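PDB 4QVR: DUF6844 domain-containing protein from Francisella tularensis subsp. tularensis, which is of unknown function and contains a DUF6844 domain, probably being made with a signal sequence. Local coordinates for residues 252-257 / 268-273; 132-137 / 333-338. All coordinates share one frame; numbering follows the deposited sequence. Where two conformers were deposited one is given.

Contact 1: 252-257 / 268-273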
loop_
_atom_site.group_PDB
_atom_site.type_symbol
_atom_site.label_atom_id
_atom_site.label_comp_id
_atom_site.label_asym_id
_atom_site.label_seq_id
_atom_site.Cartn_x
_atom_site.Cartn_y
_atom_site.Cartn_z
ATOM N N LEU A 252 -5.834 0.332 3.534
ATOM C CA LEU A 252 -5.223 1.650 3.551
ATOM C C LEU A 252 -3.978 1.745 4.451
ATOM O O LEU A 252 -3.980 1.181 5.543
ATOM C CB LEU A 252 -6.288 2.560 4.117
ATOM C CG LEU A 252 -6.213 4.059 4.020
ATOM C CD1 LEU A 252 -6.496 4.456 2.579
ATOM C CD2 LEU A 252 -7.256 4.648 4.953
ATOM N N PRO A 253 -2.916 2.449 3.997
ATOM C CA PRO A 253 -1.766 2.604 4.902
ATOM C C PRO A 253 -2.121 3.606 5.964
ATOM O O PRO A 253 -2.840 4.576 5.676
ATOM C CB PRO A 253 -0.649 3.190 4.019
ATOM C CG PRO A 253 -1.210 3.337 2.646
ATOM C CD PRO A 253 -2.584 2.726 2.593
ATOM N N ILE A 254 -1.645 3.411 7.182
ATOM C CA ILE A 254 -1.939 4.401 8.213
ATOM C C ILE A 254 -0.718 4.971 8.880
ATOM O O ILE A 254 -0.803 6.054 9.446
ATOM C CB ILE A 254 -2.963 3.917 9.246
ATOM C CG1 ILE A 254 -2.497 2.645 9.929
ATOM C CG2 ILE A 254 -4.323 3.710 8.568
ATOM C CD1 ILE A 254 -3.423 2.260 11.056
ATOM N N LYS A 255 0.414 4.276 8.757
ATOM C CA LYS A 255 1.647 4.716 9.320
ATOM C C LYS A 255 2.808 4.043 8.600
ATOM O O LYS A 255 2.741 2.857 8.271
ATOM C CB LYS A 255 1.680 4.264 10.782
ATOM C CG LYS A 255 2.877 4.755 11.599
ATOM C CD LYS A 255 2.725 6.240 11.898
ATOM C CE LYS A 255 4.019 6.830 12.414
ATOM N NZ LYS A 255 3.905 8.294 12.532
ATOM N N THR A 256 3.867 4.803 8.320
ATOM C CA THR A 256 5.066 4.247 7.720
ATOM C C THR A 256 6.217 4.635 8.601
ATOM O O THR A 256 6.101 5.602 9.343
ATOM C CB THR A 256 5.328 4.764 6.316
ATOM O OG1 THR A 256 5.199 6.192 6.303
ATOM C CG2 THR A 256 4.322 4.183 5.351
ATOM N N PHE A 257 7.318 3.885 8.494
ATOM C CA PHE A 257 8.539 4.097 9.267
ATOM C C PHE A 257 9.766 3.839 8.394
ATOM O O PHE A 257 9.728 2.974 7.515
ATOM C CB PHE A 257 8.648 3.085 10.417
ATOM C CG PHE A 257 7.545 3.177 11.424
ATOM C CD1 PHE A 257 7.655 4.034 12.508
ATOM C CD2 PHE A 257 6.430 2.379 11.316
ATOM C CE1 PHE A 257 6.646 4.119 13.447
ATOM C CE2 PHE A 257 5.424 2.459 12.249
ATOM C CZ PHE A 257 5.530 3.334 13.310
ATOM N N GLY A 268 8.871 0.322 6.707
ATOM C CA GLY A 268 7.819 -0.525 7.229
ATOM C C GLY A 268 6.500 0.210 7.027
ATOM O O GLY A 268 6.439 1.435 7.076
ATOM N N VAL A 269 5.450 -0.520 6.726
ATOM C CA VAL A 269 4.148 0.104 6.529
ATOM C C VAL A 269 3.152 -0.734 7.309
ATOM O O VAL A 269 3.261 -1.955 7.354
ATOM C CB VAL A 269 3.771 0.217 5.039
ATOM C CG1 VAL A 269 3.750 -1.146 4.389
ATOM C CG2 VAL A 269 2.406 0.912 4.854
ATOM N N VAL A 270 2.279 -0.039 8.023
ATOM C CA VAL A 270 1.206 -0.652 8.768
ATOM C C VAL A 270 -0.031 -0.295 7.966
ATOM O O VAL A 270 -0.251 0.876 7.670
ATOM C CB VAL A 270 1.092 -0.048 10.192
ATOM C CG1 VAL A 270 -0.171 -0.536 10.911
ATOM C CG2 VAL A 270 2.294 -0.416 11.028
ATOM N N VAL A 271 -0.820 -1.304 7.602
ATOM C CA VAL A 271 -2.076 -1.096 6.865
ATOM C C VAL A 271 -3.294 -1.613 7.677
ATOM O O VAL A 271 -3.151 -2.478 8.550
ATOM C CB VAL A 271 -2.075 -1.771 5.473
ATOM C CG1 VAL A 271 -0.989 -1.199 4.541
ATOM C CG2 VAL A 271 -1.957 -3.298 5.567
ATOM N N ILE A 272 -4.473 -1.035 7.411
ATOM C CA ILE A 272 -5.708 -1.464 8.028
ATOM C C ILE A 272 -6.716 -1.650 6.908
ATOM O O ILE A 272 -6.589 -1.024 5.875
ATOM C CB ILE A 272 -6.309 -0.407 8.966
ATOM C CG1 ILE A 272 -6.717 0.811 8.137
ATOM C CG2 ILE A 272 -5.347 -0.109 10.087
ATOM C CD1 ILE A 272 -7.306 1.942 8.905
ATOM N N TYR A 273 -7.697 -2.526 7.113
ATOM C CA TYR A 273 -8.765 -2.711 6.156
ATOM C C TYR A 273 -10.032 -2.086 6.702
ATOM O O TYR A 273 -10.348 -2.268 7.870
ATOM C CB TYR A 273 -9.071 -4.184 5.877
ATOM C CG TYR A 273 -10.254 -4.297 4.933
ATOM C CD1 TYR A 273 -10.099 -4.092 3.584
ATOM C CD2 TYR A 273 -11.540 -4.564 5.406
ATOM C CE1 TYR A 273 -11.180 -4.165 2.710
ATOM C CE2 TYR A 273 -12.620 -4.658 4.539
ATOM C CZ TYR A 273 -12.428 -4.441 3.183
ATOM O OH TYR A 273 -13.493 -4.495 2.301
#
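Leu252 and Ile272 face each other as a hydrogen-bonded pair near the base of an antiparallel beta hairpin, strands 251-261 and 264-273. Leu252 N reaches Ile272 O at 2.8 Å, nearly head-on to the carbonyl, whereas Ile272 N approaches Leu252 O with a 17° tilt from the carbonyl plane. A beta bulge follows: Ile254 and Lys255 both sit opposite Val270. Ile254 N donates to Val270 O, and Val270 N donates to Lys255 O, 2.9 Å away. The extra residue shifts the pairing by one, so that Pro253 meets Val271 before the bulge and Thr256 meets Val269 after it.

Packing is dense at the open end of the hairpin, where Ile254 and Ile272 are buried, their branches crossing at about a right angle; Ile254 was modelled in two conformers, so the very short carbon distances between these two side chains are doubtful. Leu73 of helix 67-78 touches both isoleucines as well as Leu252. On the other sheet face, helix 134-159 packs on Thr256, Val269 and Val271, and Arg319 of strand 318-322 touches Pro253. Val269 CG2, anti to its own N, touches both Pro253 CB at 3.9 Å and Thr256 CG2 at 3.8 Å. Thr256 OG1 accepts from Tyr316 N and donates to Gly314 O.

The other end is looser at Phe257, which is partly exposed, although Leu98 and Met102 of helix 94-108 touch its ring. Lys255 stays buried while the end of its chain leads away from the hairpin, its ammonium bonded to Thr79 OG1, Asp80 O and Ser81 OG. Across the strands, Val270 CG2 lies near the plane of the Phe257 ring, 4.4 Å from CE2 at its edge.

Contact 2: 132-137 / 333-338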
loop_
_atom_site.group_PDB
_atom_site.type_symbol
_atom_site.label_atom_id
_atom_site.label_comp_id
_atom_site.label_asym_id
_atom_site.label_seq_id
_atom_site.Cartn_x
_atom_site.Cartn_y
_atom_site.Cartn_z
ATOM N N SER A 132 23.667 9.214 -1.944
ATOM C CA SER A 132 22.999 10.234 -2.756
ATOM C C SER A 132 21.706 9.726 -3.404
ATOM O O SER A 132 20.901 10.527 -3.854
ATOM C CB SER A 132 23.933 10.811 -3.838
ATOM O OG SER A 132 24.311 9.838 -4.803
ATOM N N ASN A 133 21.497 8.411 -3.458
ATOM C CA ASN A 133 20.256 7.883 -4.041
ATOM C C ASN A 133 19.286 7.408 -2.956
ATOM O O ASN A 133 18.404 6.607 -3.220
ATOM C CB ASN A 133 20.546 6.754 -5.038
ATOM C CG ASN A 133 21.143 5.540 -4.377
ATOM O OD1 ASN A 133 21.557 5.596 -3.225
ATOM N ND2 ASN A 133 21.223 4.449 -5.111
ATOM N N TYR A 134 19.466 7.922 -1.738
ATOM C CA TYR A 134 18.634 7.589 -0.619
ATOM C C TYR A 134 17.143 7.756 -0.909
ATOM O O TYR A 134 16.356 6.869 -0.620
ATOM C CB TYR A 134 18.998 8.454 0.613
ATOM C CG TYR A 134 17.927 8.406 1.692
ATOM C CD1 TYR A 134 17.788 7.294 2.521
ATOM C CD2 TYR A 134 17.021 9.453 1.858
ATOM C CE1 TYR A 134 16.791 7.239 3.498
ATOM C CE2 TYR A 134 16.005 9.390 2.823
ATOM C CZ TYR A 134 15.900 8.282 3.649
ATOM O OH TYR A 134 14.903 8.221 4.634
ATOM N N VAL A 135 16.742 8.896 -1.453
ATOM C CA VAL A 135 15.316 9.120 -1.717
ATOM C C VAL A 135 14.708 8.107 -2.672
ATOM O O VAL A 135 13.622 7.580 -2.405
ATOM C CB VAL A 135 15.009 10.528 -2.206
ATOM C CG1 VAL A 135 15.373 11.551 -1.130
ATOM C CG2 VAL A 135 15.759 10.830 -3.501
ATOM N N ASP A 136 15.419 7.794 -3.746
ATOM C CA ASP A 136 14.951 6.846 -4.735
ATOM C C ASP A 136 14.899 5.454 -4.157
ATOM O O ASP A 136 13.975 4.696 -4.439
ATOM C CB ASP A 136 15.881 6.841 -5.964
ATOM C CG ASP A 136 15.742 8.097 -6.817
ATOM O OD1 ASP A 136 14.651 8.714 -6.816
ATOM O OD2 ASP A 136 16.710 8.446 -7.521
ATOM N N SER A 137 15.906 5.119 -3.353
ATOM C CA SER A 137 15.990 3.828 -2.749
ATOM C C SER A 137 14.903 3.656 -1.689
ATOM O O SER A 137 14.280 2.591 -1.597
ATOM C CB SER A 137 17.380 3.605 -2.149
ATOM O OG SER A 137 18.351 3.569 -3.161
ATOM N N TYR A 333 2.470 11.678 -0.000
ATOM C CA TYR A 333 3.799 12.145 0.373
ATOM C C TYR A 333 4.804 11.891 -0.709
ATOM O O TYR A 333 4.687 10.931 -1.448
ATOM C CB TYR A 333 4.265 11.403 1.606
ATOM C CG TYR A 333 3.360 11.580 2.805
ATOM C CD1 TYR A 333 3.380 12.751 3.538
ATOM C CD2 TYR A 333 2.515 10.556 3.227
ATOM C CE1 TYR A 333 2.556 12.922 4.656
ATOM C CE2 TYR A 333 1.714 10.704 4.352
ATOM C CZ TYR A 333 1.731 11.899 5.056
ATOM O OH TYR A 333 0.935 12.060 6.164
ATOM N N GLY A 334 5.830 12.720 -0.775
ATOM C CA GLY A 334 6.871 12.559 -1.772
ATOM C C GLY A 334 8.116 13.267 -1.336
ATOM O O GLY A 334 8.046 14.245 -0.621
ATOM N N GLN A 335 9.265 12.775 -1.772
ATOM C CA GLN A 335 10.543 13.369 -1.414
ATOM C C GLN A 335 11.427 13.452 -2.630
ATOM O O GLN A 335 11.242 12.682 -3.569
ATOM C CB GLN A 335 11.247 12.536 -0.333
ATOM C CG GLN A 335 10.404 12.422 0.912
ATOM C CD GLN A 335 11.029 11.614 2.025
ATOM O OE1 GLN A 335 12.202 11.275 2.003
ATOM N NE2 GLN A 335 10.227 11.323 3.026
ATOM N N GLY A 336 12.371 14.398 -2.612
ATOM C CA GLY A 336 13.339 14.566 -3.680
ATOM C C GLY A 336 14.626 15.085 -3.060
ATOM O O GLY A 336 14.661 15.375 -1.868
ATOM N N SER A 337 15.689 15.183 -3.854
ATOM C CA SER A 337 16.963 15.691 -3.369
ATOM C C SER A 337 17.727 16.305 -4.526
ATOM O O SER A 337 17.334 16.129 -5.681
ATOM C CB SER A 337 17.793 14.579 -2.736
ATOM O OG SER A 337 18.042 13.554 -3.673
ATOM N N TYR A 338 18.809 17.018 -4.219
ATOM C CA TYR A 338 19.628 17.659 -5.258
ATOM C C TYR A 338 21.066 17.127 -5.295
ATOM O O TYR A 338 21.796 17.218 -4.311
ATOM C CB TYR A 338 19.629 19.176 -5.070
ATOM C CG TYR A 338 20.553 19.908 -6.026
ATOM C CD1 TYR A 338 20.172 20.152 -7.351
ATOM C CD2 TYR A 338 21.799 20.373 -5.601
ATOM C CE1 TYR A 338 21.015 20.822 -8.224
ATOM C CE2 TYR A 338 22.646 21.047 -6.468
ATOM C CZ TYR A 338 22.251 21.269 -7.776
ATOM O OH TYR A 338 23.093 21.937 -8.633
HETATM O O HOH W 1 18.673 11.176 -2.275
HETATM O O HOH W 2 12.801 9.447 3.979
#
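Ser132 and Ser337 meet mainly through water. Ser132 O accepts a hydrogen bond from water 1 at 2.8 Å, and the same water lies 2.8 Å from Ser337 OG, to which it is also hydrogen-bonded. Asn133 occupies the N-cap position of helix 134-159, but its side chain makes no capping bond; its OD1 instead accepts from Asn128 N.

Tyr134 begins the helix, and its ring end approaches Gln335, CE2 lying 4.3 Å from Gln335 OE1. Its OH donates to water 2, which in turn donates to Gln335 OE1 at 2.8 Å, a one-water bridge between phenol and amide. The other end of that amide, NE2, is bonded to Met313 O, which helps fix the rotation of the group.

The first helical turn thus rests on strand 328-337 of a four-stranded antiparallel sheet, with no direct hydrogen bond between the two segments. Val135 contributes the apolar part, and Val441 on neighbouring strand 440-448 extends its seat. Val135 N, in the first turn, donates to water 1 at 3.1 Å. With CG1 anti to the carbonyl carbon (chi1 -63°), the two Val135 methyls lie over the same side of the strand: CG1 is 4.0 Å from Gly336 O, while CG2 comes within 3.6 Å of Ser337 OG. Farther along, Ser137 N closes the turn onto Asn133 O at 2.9 Å.

The centres of contacts 1 and 2 lie 20 Å apart and their nearest atoms about 6 Å, so they do not touch, yet they share structural elements. Helix 134-159 starts in contact 2 and continues to contact 1, where Phe142, Ala145 and Ala149 pack on the hairpin. Strand 251-261, after supplying 252-257, runs on to Val258 and Glu260, which touch Tyr134. The chain around 313-316 also serves both: Met313 O accepts from Gln335 NE2, while Gly314 O and Tyr316 N are hydrogen-bonded to Thr256 OG1. In sequence, both hairpin strands fall between the two segments of contact 2. No active site or ligand is known to which either could be related.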